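Local coordinates for protein glycerol dehydratase (Clostridium butyricum, PDB 1R9D) that dehydrates glycerol without vitamin B12, probably through glycyl-radical chemistry of the pyruvate formate-lyase type, at residues L745-N750 / A766-L771; E364-V369 / L400-Y405; T136-E141 / I509-A514. All blocks are in the same frame, centred on the assembly; numbering follows the deposited sequence.

In the fold
Following the chain from the N terminus, interaction 3 opens first at 136-141 and closes at 509-514, a loop of more than 360 residues that ties the end of helix 131-138 to the long helix 484-516. Interaction 2 is nested inside that loop: 364-369 meets 400-405, so helix 357-369 packs on the approach to strand 404-407 of a mixed sheet. Interaction 1 follows in series, closing a short loop of 15 residues between helix 741-749 and the end of hairpin strand 765-767. Interactions 1 and 2 are neighbours, nearest atoms about 6 Å apart, without touching. Interaction 3 lies about 40 Å, centre to centre, from both, and interactions 2 and 3 are on opposite sides of the chain's centre.

Interaction 1: L745-N750 / A766-L771; sequences LAAQKN and AQFISL
The phenyl ring of F768 meets two consecutive residues of the helix end, A747 and Q748, in different ways. At the ring's edge, near its plane, lies the CG methylene of Q748, 3.9 Å from F768 CE2. The methyl of A747 comes in obliquely, its CB 3.5 Å from F768 CD2, and this is the closest approach of the contact. The amide of Q748 is inclined at 55° to the ring and does not stack on it; NE2 instead hydrogen-bonds to Q776 and N777. Glutamine suits position 748 because its aliphatic stem can meet the ring edge while its amide bonds elsewhere; alanine suits 747 because a single methyl lets the ring come close to the helix. With CG trans to the backbone nitrogen (chi1 -171°), F768 sends its ring across to the helix. I769 adds a lighter touch, CG2 lying 4.2 Å from the carbonyl O of A747. The 3-10 turn that carries F768 is held by Q767 O, which accepts from S770 OG at 2.7 Å and from S770 N at 2.8 Å. L757 and V759 also pack on F768. The contact thus seats helix 741-749 against the hairpin of strands 758-760 and 765-767, whose turn carries G763, the predicted glycyl-radical site, with helix 773-781 bordering Q748 and L771.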
ATOM      1  N   LEU A 745      -7.461  46.360  25.986  1.00 32.62           N
ATOM      2  CA  LEU A 745      -6.464  46.553  27.032  1.00 32.91           C
ATOM      3  C   LEU A 745      -7.034  46.165  28.393  1.00 32.58           C
ATOM      4  O   LEU A 745      -6.328  45.611  29.236  1.00 32.77           O
ATOM      5  CB  LEU A 745      -5.992  48.011  27.055  1.00 33.15           C
ATOM      6  CG  LEU A 745      -5.202  48.477  25.826  1.00 33.68           C
ATOM      7  CD1 LEU A 745      -4.829  49.947  25.981  1.00 34.50           C
ATOM      8  CD2 LEU A 745      -3.951  47.631  25.668  1.00 33.04           C
ATOM      9  N   ALA A 746      -8.315  46.451  28.596  1.00 32.69           N
ATOM     10  CA  ALA A 746      -8.980  46.129  29.854  1.00 33.53           C
ATOM     11  C   ALA A 746      -9.098  44.616  30.014  1.00 34.61           C
ATOM     12  O   ALA A 746      -9.006  44.088  31.126  1.00 34.47           O
ATOM     13  CB  ALA A 746     -10.358  46.766  29.890  1.00 33.53           C
ATOM     14  N   ALA A 747      -9.298  43.928  28.890  1.00 34.15           N
ATOM     15  CA  ALA A 747      -9.431  42.476  28.876  1.00 34.51           C
ATOM     16  C   ALA A 747      -8.131  41.783  29.263  1.00 34.77           C
ATOM     17  O   ALA A 747      -8.150  40.686  29.826  1.00 35.26           O
ATOM     18  CB  ALA A 747      -9.881  42.004  27.496  1.00 33.98           C
ATOM     19  N   GLN A 748      -7.001  42.411  28.957  1.00 34.87           N
ATOM     20  CA  GLN A 748      -5.710  41.828  29.306  1.00 35.78           C
ATOM     21  C   GLN A 748      -5.458  41.946  30.806  1.00 37.28           C
ATOM     22  O   GLN A 748      -4.851  41.061  31.415  1.00 36.82           O
ATOM     23  CB  GLN A 748      -4.574  42.523  28.552  1.00 35.30           C
ATOM     24  CG  GLN A 748      -4.587  42.305  27.051  1.00 33.23           C
ATOM     25  CD  GLN A 748      -3.317  42.805  26.397  1.00 33.90           C
ATOM     26  OE1 GLN A 748      -2.998  43.996  26.466  1.00 33.31           O
ATOM     27  NE2 GLN A 748      -2.580  41.898  25.763  1.00 31.21           N
ATOM     28  N   LYS A 749      -5.927  43.043  31.394  1.00 38.42           N
ATOM     29  CA  LYS A 749      -5.741  43.283  32.822  1.00 39.46           C
ATOM     30  C   LYS A 749      -6.712  42.495  33.701  1.00 39.03           C
ATOM     31  O   LYS A 749      -6.327  41.997  34.761  1.00 38.89           O
ATOM     32  CB  LYS A 749      -5.869  44.781  33.124  1.00 41.61           C
ATOM     33  CG  LYS A 749      -4.750  45.628  32.534  1.00 45.23           C
ATOM     34  CD  LYS A 749      -4.896  47.094  32.926  1.00 47.25           C
ATOM     35  CE  LYS A 749      -3.766  47.939  32.347  1.00 49.34           C
ATOM     36  NZ  LYS A 749      -3.882  49.378  32.725  1.00 50.46           N
ATOM     37  N   ASN A 750      -7.963  42.387  33.264  1.00 38.48           N
ATOM     38  CA  ASN A 750      -8.984  41.661  34.019  1.00 39.22           C
ATOM     39  C   ASN A 750      -9.778  40.715  33.115  1.00 38.23           C
ATOM     40  O   ASN A 750     -10.953  40.950  32.835  1.00 37.90           O
ATOM     41  CB  ASN A 750      -9.933  42.655  34.699  1.00 40.25           C
ATOM     42  CG  ASN A 750      -9.245  43.479  35.777  1.00 42.40           C
ATOM     43  OD1 ASN A 750      -8.919  42.968  36.853  1.00 43.58           O
ATOM     44  ND2 ASN A 750      -9.009  44.755  35.491  1.00 41.39           N
ATOM     45  N   ALA A 766     -12.037  34.834  17.633  1.00 25.59           N
ATOM     46  CA  ALA A 766     -11.709  34.055  18.815  1.00 25.67           C
ATOM     47  C   ALA A 766     -12.066  34.785  20.091  1.00 26.85           C
ATOM     48  O   ALA A 766     -12.262  35.999  20.093  1.00 26.54           O
ATOM     49  CB  ALA A 766     -10.219  33.724  18.827  1.00 25.32           C
ATOM     50  N   GLN A 767     -12.164  34.019  21.171  1.00 26.63           N
ATOM     51  CA  GLN A 767     -12.437  34.577  22.483  1.00 27.25           C
ATOM     52  C   GLN A 767     -11.106  35.221  22.847  1.00 27.22           C
ATOM     53  O   GLN A 767     -10.103  34.530  23.057  1.00 26.42           O
ATOM     54  CB  GLN A 767     -12.783  33.452  23.461  1.00 29.12           C
ATOM     55  CG  GLN A 767     -12.880  33.873  24.916  1.00 29.96           C
ATOM     56  CD  GLN A 767     -13.176  32.695  25.828  1.00 31.91           C
ATOM     57  OE1 GLN A 767     -12.644  31.600  25.633  1.00 31.14           O
ATOM     58  NE2 GLN A 767     -14.014  32.915  26.838  1.00 30.04           N
ATOM     59  N   PHE A 768     -11.093  36.548  22.892  1.00 27.65           N
ATOM     60  CA  PHE A 768      -9.878  37.292  23.181  1.00 28.51           C
ATOM     61  C   PHE A 768      -9.027  36.754  24.335  1.00 28.00           C
ATOM     62  O   PHE A 768      -7.811  36.612  24.193  1.00 27.47           O
ATOM     63  CB  PHE A 768     -10.222  38.764  23.434  1.00 29.55           C
ATOM     64  CG  PHE A 768      -9.021  39.657  23.542  1.00 32.54           C
ATOM     65  CD1 PHE A 768      -8.258  39.958  22.417  1.00 33.66           C
ATOM     66  CD2 PHE A 768      -8.638  40.182  24.773  1.00 33.03           C
ATOM     67  CE1 PHE A 768      -7.129  40.772  22.515  1.00 33.82           C
ATOM     68  CE2 PHE A 768      -7.511  40.995  24.881  1.00 34.81           C
ATOM     69  CZ  PHE A 768      -6.756  41.290  23.751  1.00 34.01           C
ATOM     70  N   ILE A 769      -9.653  36.445  25.470  1.00 28.76           N
ATOM     71  CA  ILE A 769      -8.896  35.961  26.622  1.00 28.96           C
ATOM     72  C   ILE A 769      -8.316  34.555  26.481  1.00 29.79           C
ATOM     73  O   ILE A 769      -7.575  34.103  27.356  1.00 29.82           O
ATOM     74  CB  ILE A 769      -9.737  36.022  27.934  1.00 29.52           C
ATOM     75  CG1 ILE A 769     -10.928  35.067  27.854  1.00 28.69           C
ATOM     76  CG2 ILE A 769     -10.210  37.450  28.178  1.00 30.41           C
ATOM     77  CD1 ILE A 769     -11.693  34.936  29.167  1.00 31.42           C
ATOM     78  N   SER A 770      -8.639  33.859  25.393  1.00 30.01           N
ATOM     79  CA  SER A 770      -8.108  32.512  25.187  1.00 30.49           C
ATOM     80  C   SER A 770      -6.809  32.573  24.390  1.00 30.60           C
ATOM     81  O   SER A 770      -6.088  31.581  24.279  1.00 30.21           O
ATOM     82  CB  SER A 770      -9.122  31.630  24.442  1.00 31.32           C
ATOM     83  OG  SER A 770      -9.220  31.987  23.068  1.00 31.70           O
ATOM     84  N   LEU A 771      -6.512  33.751  23.848  1.00 29.05           N
ATOM     85  CA  LEU A 771      -5.311  33.961  23.042  1.00 29.39           C
ATOM     86  C   LEU A 771      -4.065  34.280  23.855  1.00 29.49           C
ATOM     87  O   LEU A 771      -4.139  34.962  24.875  1.00 29.82           O
ATOM     88  CB  LEU A 771      -5.546  35.114  22.064  1.00 28.40           C
ATOM     89  CG  LEU A 771      -6.639  34.965  21.014  1.00 28.68           C
ATOM     90  CD1 LEU A 771      -6.857  36.308  20.320  1.00 27.57           C
ATOM     91  CD2 LEU A 771      -6.230  33.900  20.007  1.00 28.86           C
TER

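Interaction 2: E364-V369 / L400-Y405; sequences EAAVHV and LGLPAY
L400 makes the first touch on A366, laying its CD1 methyl 3.6 Å from the carbonyl oxygen A366 O. This is a van der Waals contact of a methyl with a main-chain oxygen. CG of L400 stands opposite its own carbonyl carbon (chi1 -54°), which brings the branched end to the helix, while its main-chain O receives a hydrogen bond from S765 OG, at the start of strand 765-767, in the hairpin that carries the predicted radical site. G401 follows with phi at +88°. A CB at these backbone angles would be jammed against the carbonyl O of L400, so the turn itself calls for glycine. It swings the chain round and brings L402 back to the same helix. There L402 CD1 rests against A366 CB at 4.0 Å, an ordinary methyl-on-methyl contact. The next peptide bond, before P403, is cis, a geometry that proline accepts more readily than other residues do; it bends the chain just before the strand begins. A404 and Y405 then belong to the sheet: A404 pairs through its backbone with strand 375-380, and Y405 with V734 on the other neighbouring strand. The contact therefore lies at the end of a beta-alpha-beta crossover, in which strand 375-380, helix 386-397 and strand 404-407 follow one another and helix 357-369 packs alongside. On the helix a single small residue, A366, receives both leucines; its short side chain lets a loop approach without a bulky group between. All three touching residues are buried and the pairing is apolar apart from one backbone oxygen that meets a methyl, so the contact is held by shape and the hydrophobic effect and has no directional bond between the segments.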
ATOM      1  N   GLU A 364     -28.467  36.674  11.422  1.00 28.50           N
ATOM      2  CA  GLU A 364     -29.160  36.909  12.682  1.00 30.12           C
ATOM      3  C   GLU A 364     -28.565  36.040  13.793  1.00 29.18           C
ATOM      4  O   GLU A 364     -28.347  36.509  14.907  1.00 28.65           O
ATOM      5  CB  GLU A 364     -30.652  36.599  12.519  1.00 32.44           C
ATOM      6  CG  GLU A 364     -31.548  37.230  13.568  1.00 36.90           C
ATOM      7  CD  GLU A 364     -31.794  38.709  13.312  1.00 39.82           C
ATOM      8  OE1 GLU A 364     -32.417  39.368  14.171  1.00 41.31           O
ATOM      9  OE2 GLU A 364     -31.372  39.211  12.246  1.00 41.76           O
ATOM     10  N   ALA A 365     -28.296  34.774  13.480  1.00 28.43           N
ATOM     11  CA  ALA A 365     -27.731  33.840  14.453  1.00 28.23           C
ATOM     12  C   ALA A 365     -26.400  34.307  15.030  1.00 27.79           C
ATOM     13  O   ALA A 365     -26.118  34.091  16.209  1.00 27.83           O
ATOM     14  CB  ALA A 365     -27.563  32.455  13.821  1.00 27.93           C
ATOM     15  N   ALA A 366     -25.574  34.944  14.205  1.00 27.44           N
ATOM     16  CA  ALA A 366     -24.281  35.423  14.682  1.00 26.41           C
ATOM     17  C   ALA A 366     -24.460  36.435  15.816  1.00 26.26           C
ATOM     18  O   ALA A 366     -23.663  36.473  16.757  1.00 25.63           O
ATOM     19  CB  ALA A 366     -23.494  36.051  13.532  1.00 26.21           C
ATOM     20  N   VAL A 367     -25.507  37.247  15.727  1.00 26.21           N
ATOM     21  CA  VAL A 367     -25.774  38.254  16.752  1.00 27.08           C
ATOM     22  C   VAL A 367     -26.471  37.648  17.974  1.00 28.39           C
ATOM     23  O   VAL A 367     -26.304  38.130  19.095  1.00 28.51           O
ATOM     24  CB  VAL A 367     -26.645  39.395  16.200  1.00 27.99           C
ATOM     25  CG1 VAL A 367     -26.800  40.489  17.257  1.00 27.42           C
ATOM     26  CG2 VAL A 367     -26.009  39.965  14.946  1.00 28.63           C
ATOM     27  N   HIS A 368     -27.245  36.591  17.751  1.00 28.94           N
ATOM     28  CA  HIS A 368     -27.953  35.916  18.839  1.00 29.60           C
ATOM     29  C   HIS A 368     -26.997  35.162  19.755  1.00 30.07           C
ATOM     30  O   HIS A 368     -27.117  35.218  20.980  1.00 30.76           O
ATOM     31  CB  HIS A 368     -28.971  34.915  18.283  1.00 29.24           C
ATOM     32  CG  HIS A 368     -30.260  35.533  17.844  1.00 29.62           C
ATOM     33  ND1 HIS A 368     -31.336  34.781  17.423  1.00 29.73           N
ATOM     34  CD2 HIS A 368     -30.651  36.827  17.765  1.00 29.12           C
ATOM     35  CE1 HIS A 368     -32.334  35.586  17.103  1.00 30.30           C
ATOM     36  NE2 HIS A 368     -31.945  36.833  17.301  1.00 29.28           N
ATOM     37  N   VAL A 369     -26.042  34.465  19.147  1.00 29.55           N
ATOM     38  CA  VAL A 369     -25.076  33.649  19.873  1.00 29.52           C
ATOM     39  C   VAL A 369     -23.784  34.359  20.275  1.00 29.58           C
ATOM     40  O   VAL A 369     -23.306  34.200  21.394  1.00 29.15           O
ATOM     41  CB  VAL A 369     -24.724  32.398  19.038  1.00 29.45           C
ATOM     42  CG1 VAL A 369     -23.720  31.532  19.776  1.00 29.39           C
ATOM     43  CG2 VAL A 369     -25.996  31.613  18.734  1.00 29.93           C
ATOM     44  N   LEU A 400     -17.826  41.683  16.094  1.00 29.70           N
ATOM     45  CA  LEU A 400     -17.468  40.284  16.300  1.00 30.97           C
ATOM     46  C   LEU A 400     -16.410  39.854  15.284  1.00 31.49           C
ATOM     47  O   LEU A 400     -15.882  38.742  15.356  1.00 31.09           O
ATOM     48  CB  LEU A 400     -18.708  39.403  16.143  1.00 30.83           C
ATOM     49  CG  LEU A 400     -19.914  39.778  17.007  1.00 32.16           C
ATOM     50  CD1 LEU A 400     -21.113  38.942  16.592  1.00 32.58           C
ATOM     51  CD2 LEU A 400     -19.585  39.565  18.482  1.00 33.39           C
ATOM     52  N   GLY A 401     -16.103  40.742  14.342  1.00 31.10           N
ATOM     53  CA  GLY A 401     -15.122  40.423  13.320  1.00 31.75           C
ATOM     54  C   GLY A 401     -15.797  39.751  12.138  1.00 32.80           C
ATOM     55  O   GLY A 401     -15.149  39.400  11.149  1.00 33.09           O
ATOM     56  N   LEU A 402     -17.112  39.585  12.242  1.00 32.80           N
ATOM     57  CA  LEU A 402     -17.906  38.946  11.201  1.00 32.52           C
ATOM     58  C   LEU A 402     -18.693  39.980  10.414  1.00 31.93           C
ATOM     59  O   LEU A 402     -18.998  41.057  10.927  1.00 33.46           O
ATOM     60  CB  LEU A 402     -18.895  37.959  11.826  1.00 33.86           C
ATOM     61  CG  LEU A 402     -18.347  36.920  12.799  1.00 34.41           C
ATOM     62  CD1 LEU A 402     -19.518  36.216  13.482  1.00 35.73           C
ATOM     63  CD2 LEU A 402     -17.461  35.923  12.061  1.00 35.04           C
ATOM     64  N   PRO A 403     -19.019  39.676   9.148  1.00 29.18           N
ATOM     65  CA  PRO A 403     -18.652  38.422   8.486  1.00 27.98           C
ATOM     66  C   PRO A 403     -17.435  38.673   7.602  1.00 26.86           C
ATOM     67  O   PRO A 403     -17.044  39.822   7.396  1.00 27.24           O
ATOM     68  CB  PRO A 403     -19.881  38.116   7.650  1.00 27.71           C
ATOM     69  CG  PRO A 403     -20.241  39.491   7.143  1.00 29.20           C
ATOM     70  CD  PRO A 403     -20.086  40.363   8.393  1.00 29.00           C
ATOM     71  N   ALA A 404     -16.831  37.604   7.095  1.00 24.95           N
ATOM     72  CA  ALA A 404     -15.706  37.754   6.181  1.00 23.65           C
ATOM     73  C   ALA A 404     -16.389  37.943   4.825  1.00 22.76           C
ATOM     74  O   ALA A 404     -17.414  37.312   4.568  1.00 22.00           O
ATOM     75  CB  ALA A 404     -14.852  36.492   6.183  1.00 23.57           C
ATOM     76  N   TYR A 405     -15.844  38.819   3.976  1.00 21.01           N
ATOM     77  CA  TYR A 405     -16.422  39.088   2.655  1.00 21.23           C
ATOM     78  C   TYR A 405     -15.565  38.468   1.561  1.00 20.59           C
ATOM     79  O   TYR A 405     -14.342  38.585   1.596  1.00 20.27           O
ATOM     80  CB  TYR A 405     -16.530  40.603   2.401  1.00 21.88           C
ATOM     81  CG  TYR A 405     -17.417  41.342   3.385  1.00 22.29           C
ATOM     82  CD1 TYR A 405     -16.965  41.655   4.666  1.00 24.04           C
ATOM     83  CD2 TYR A 405     -18.713  41.709   3.039  1.00 22.17           C
ATOM     84  CE1 TYR A 405     -17.788  42.319   5.580  1.00 23.52           C
ATOM     85  CE2 TYR A 405     -19.547  42.373   3.949  1.00 23.88           C
ATOM     86  CZ  TYR A 405     -19.074  42.673   5.213  1.00 23.47           C
ATOM     87  OH  TYR A 405     -19.888  43.331   6.111  1.00 24.57           O
TER

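Interaction 3: T136-E141 / I509-A514; sequences TSYMTE and IDIAHA
Y138 and I511 form the tighter half of this contact. I511 CG2 approaches the tyrosine ring obliquely, 4.1 Å from its centroid and 30° from the ring normal, an off-centre CH-pi contact in which Y138 CE1 is the nearest ring atom at 3.6 Å. The two side chains cross at about a right angle, and I511, with CG2 trans to its backbone N, offers a methyl of the branched CB and holds its longer arm elsewhere. Beta-branching is useful here, since the methyl is fixed close to the helix. The polar end of Y138 is served as well: its OH hydrogen-bonds to E515, one turn further along helix 484-516 than I511, so that the ring is tied by its hydroxyl to the same helix it packs on.

M139 and I509 make the looser half. M139 is the first residue to leave helical angles, and its extended, flexible chain reaches across obliquely until CE lies 4.1 Å from I509 CG1. Beyond M139 the chain moves away from helix 484-516: T140, partly exposed, occupies the N-cap position of the next helix, 141-147, and toward the exposed E141 the chain turns to solvent. The second subunit also borders the contact: its P46 packs on Y138, its K200 on I511 and its E202 on T140, and its G44 accepts a hydrogen bond from S137 OG.

All four touching residues are buried. Their cohesion is apolar and aromatic, with the tyrosine hydroxyl contributing one polar tie, which implies a joint that fastens the end of helix 131-138 to helix 484-516 beside the dimer interface, about 13 Å from the bound glycerol as measured from the I509 side chain.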
ATOM      1  N   THR A 136       7.691  10.795   7.672  1.00 25.17           N
ATOM      2  CA  THR A 136       9.108  11.098   7.844  1.00 26.76           C
ATOM      3  C   THR A 136       9.985  10.069   7.129  1.00 26.07           C
ATOM      4  O   THR A 136      11.006  10.415   6.526  1.00 26.53           O
ATOM      5  CB  THR A 136       9.483  11.146   9.344  1.00 27.55           C
ATOM      6  OG1 THR A 136       8.880  12.300   9.942  1.00 30.12           O
ATOM      7  CG2 THR A 136      10.991  11.220   9.525  1.00 29.15           C
ATOM      8  N   SER A 137       9.587   8.802   7.184  1.00 25.89           N
ATOM      9  CA  SER A 137      10.355   7.752   6.526  1.00 26.05           C
ATOM     10  C   SER A 137      10.404   7.944   5.010  1.00 25.80           C
ATOM     11  O   SER A 137      11.379   7.560   4.367  1.00 26.22           O
ATOM     12  CB  SER A 137       9.764   6.377   6.848  1.00 26.66           C
ATOM     13  OG  SER A 137       9.856   6.100   8.236  1.00 27.96           O
ATOM     14  N   TYR A 138       9.352   8.530   4.440  1.00 25.68           N
ATOM     15  CA  TYR A 138       9.310   8.760   2.995  1.00 26.27           C
ATOM     16  C   TYR A 138      10.149   9.966   2.559  1.00 26.81           C
ATOM     17  O   TYR A 138      10.559  10.055   1.403  1.00 25.38           O
ATOM     18  CB  TYR A 138       7.866   8.945   2.518  1.00 25.94           C
ATOM     19  CG  TYR A 138       7.172   7.656   2.130  1.00 26.52           C
ATOM     20  CD1 TYR A 138       5.996   7.253   2.763  1.00 27.41           C
ATOM     21  CD2 TYR A 138       7.694   6.837   1.128  1.00 26.66           C
ATOM     22  CE1 TYR A 138       5.358   6.062   2.407  1.00 26.46           C
ATOM     23  CE2 TYR A 138       7.064   5.648   0.767  1.00 27.17           C
ATOM     24  CZ  TYR A 138       5.900   5.268   1.411  1.00 27.74           C
ATOM     25  OH  TYR A 138       5.288   4.082   1.069  1.00 30.13           O
ATOM     26  N   MET A 139      10.413  10.880   3.489  1.00 27.82           N
ATOM     27  CA  MET A 139      11.202  12.073   3.186  1.00 29.41           C
ATOM     28  C   MET A 139      12.688  11.762   3.076  1.00 31.43           C
ATOM     29  O   MET A 139      13.209  10.925   3.810  1.00 33.33           O
ATOM     30  CB  MET A 139      11.010  13.135   4.274  1.00 29.29           C
ATOM     31  CG  MET A 139       9.624  13.719   4.360  1.00 29.36           C
ATOM     32  SD  MET A 139       9.514  14.952   5.675  1.00 30.15           S
ATOM     33  CE  MET A 139       7.778  14.866   6.070  1.00 28.53           C
ATOM     34  N   THR A 140      13.371  12.445   2.163  1.00 31.68           N
ATOM     35  CA  THR A 140      14.807  12.250   1.995  1.00 32.96           C
ATOM     36  C   THR A 140      15.499  13.013   3.117  1.00 33.39           C
ATOM     37  O   THR A 140      14.897  13.884   3.742  1.00 32.93           O
ATOM     38  CB  THR A 140      15.296  12.815   0.661  1.00 32.88           C
ATOM     39  OG1 THR A 140      15.104  14.234   0.653  1.00 32.85           O
ATOM     40  CG2 THR A 140      14.524  12.197  -0.497  1.00 34.04           C
ATOM     41  N   GLU A 141      16.763  12.699   3.375  1.00 34.66           N
ATOM     42  CA  GLU A 141      17.478  13.386   4.440  1.00 35.81           C
ATOM     43  C   GLU A 141      17.568  14.883   4.158  1.00 34.70           C
ATOM     44  O   GLU A 141      17.433  15.701   5.068  1.00 33.78           O
ATOM     45  CB  GLU A 141      18.879  12.799   4.613  1.00 39.14           C
ATOM     46  CG  GLU A 141      19.612  13.339   5.832  1.00 43.80           C
ATOM     47  CD  GLU A 141      18.766  13.275   7.095  1.00 46.86           C
ATOM     48  OE1 GLU A 141      18.334  12.162   7.474  1.00 48.96           O
ATOM     49  OE2 GLU A 141      18.532  14.341   7.709  1.00 48.06           O
ATOM     50  N   ILE A 509       3.690  13.313   3.152  1.00 21.99           N
ATOM     51  CA  ILE A 509       2.634  13.257   4.155  1.00 22.37           C
ATOM     52  C   ILE A 509       1.344  12.791   3.476  1.00 22.86           C
ATOM     53  O   ILE A 509       0.540  12.069   4.071  1.00 21.87           O
ATOM     54  CB  ILE A 509       2.422  14.649   4.791  1.00 22.40           C
ATOM     55  CG1 ILE A 509       3.683  15.046   5.560  1.00 21.48           C
ATOM     56  CG2 ILE A 509       1.211  14.644   5.727  1.00 22.39           C
ATOM     57  CD1 ILE A 509       3.682  16.505   5.995  1.00 23.37           C
ATOM     58  N   ASP A 510       1.170  13.202   2.221  1.00 22.63           N
ATOM     59  CA  ASP A 510       0.004  12.848   1.408  1.00 23.13           C
ATOM     60  C   ASP A 510      -0.005  11.322   1.226  1.00 23.61           C
ATOM     61  O   ASP A 510      -1.022  10.654   1.449  1.00 24.21           O
ATOM     62  CB  ASP A 510       0.122  13.548   0.041  1.00 23.39           C
ATOM     63  CG  ASP A 510      -1.225  13.834  -0.616  1.00 25.72           C
ATOM     64  OD1 ASP A 510      -2.135  12.980  -0.552  1.00 26.46           O
ATOM     65  OD2 ASP A 510      -1.364  14.923  -1.228  1.00 26.48           O
ATOM     66  N   ILE A 511       1.141  10.778   0.831  1.00 23.58           N
ATOM     67  CA  ILE A 511       1.280   9.339   0.632  1.00 24.24           C
ATOM     68  C   ILE A 511       1.024   8.585   1.938  1.00 24.79           C
ATOM     69  O   ILE A 511       0.383   7.537   1.935  1.00 24.59           O
ATOM     70  CB  ILE A 511       2.692   8.986   0.100  1.00 24.47           C
ATOM     71  CG1 ILE A 511       2.839   9.484  -1.341  1.00 25.45           C
ATOM     72  CG2 ILE A 511       2.918   7.475   0.148  1.00 26.91           C
ATOM     73  CD1 ILE A 511       4.258   9.388  -1.890  1.00 25.91           C
ATOM     74  N   ALA A 512       1.505   9.131   3.053  1.00 24.07           N
ATOM     75  CA  ALA A 512       1.328   8.483   4.354  1.00 23.50           C
ATOM     76  C   ALA A 512      -0.135   8.364   4.770  1.00 23.67           C
ATOM     77  O   ALA A 512      -0.552   7.320   5.279  1.00 24.06           O
ATOM     78  CB  ALA A 512       2.123   9.227   5.431  1.00 23.44           C
ATOM     79  N   HIS A 513      -0.914   9.423   4.567  1.00 22.99           N
ATOM     80  CA  HIS A 513      -2.331   9.395   4.909  1.00 23.28           C
ATOM     81  C   HIS A 513      -3.066   8.362   4.071  1.00 24.13           C
ATOM     82  O   HIS A 513      -3.967   7.682   4.560  1.00 24.82           O
ATOM     83  CB  HIS A 513      -2.968  10.772   4.703  1.00 24.63           C
ATOM     84  CG  HIS A 513      -2.800  11.690   5.873  1.00 25.77           C
ATOM     85  ND1 HIS A 513      -3.585  11.602   7.003  1.00 27.16           N
ATOM     86  CD2 HIS A 513      -1.917  12.690   6.106  1.00 26.34           C
ATOM     87  CE1 HIS A 513      -3.192  12.507   7.882  1.00 27.18           C
ATOM     88  NE2 HIS A 513      -2.182  13.180   7.362  1.00 26.53           N
ATOM     89  N   ALA A 514      -2.684   8.243   2.804  1.00 23.81           N
ATOM     90  CA  ALA A 514      -3.323   7.275   1.922  1.00 25.17           C
ATOM     91  C   ALA A 514      -2.989   5.846   2.336  1.00 25.82           C
ATOM     92  O   ALA A 514      -3.841   4.955   2.285  1.00 26.17           O
ATOM     93  CB  ALA A 514      -2.883   7.510   0.480  1.00 25.05           C
TER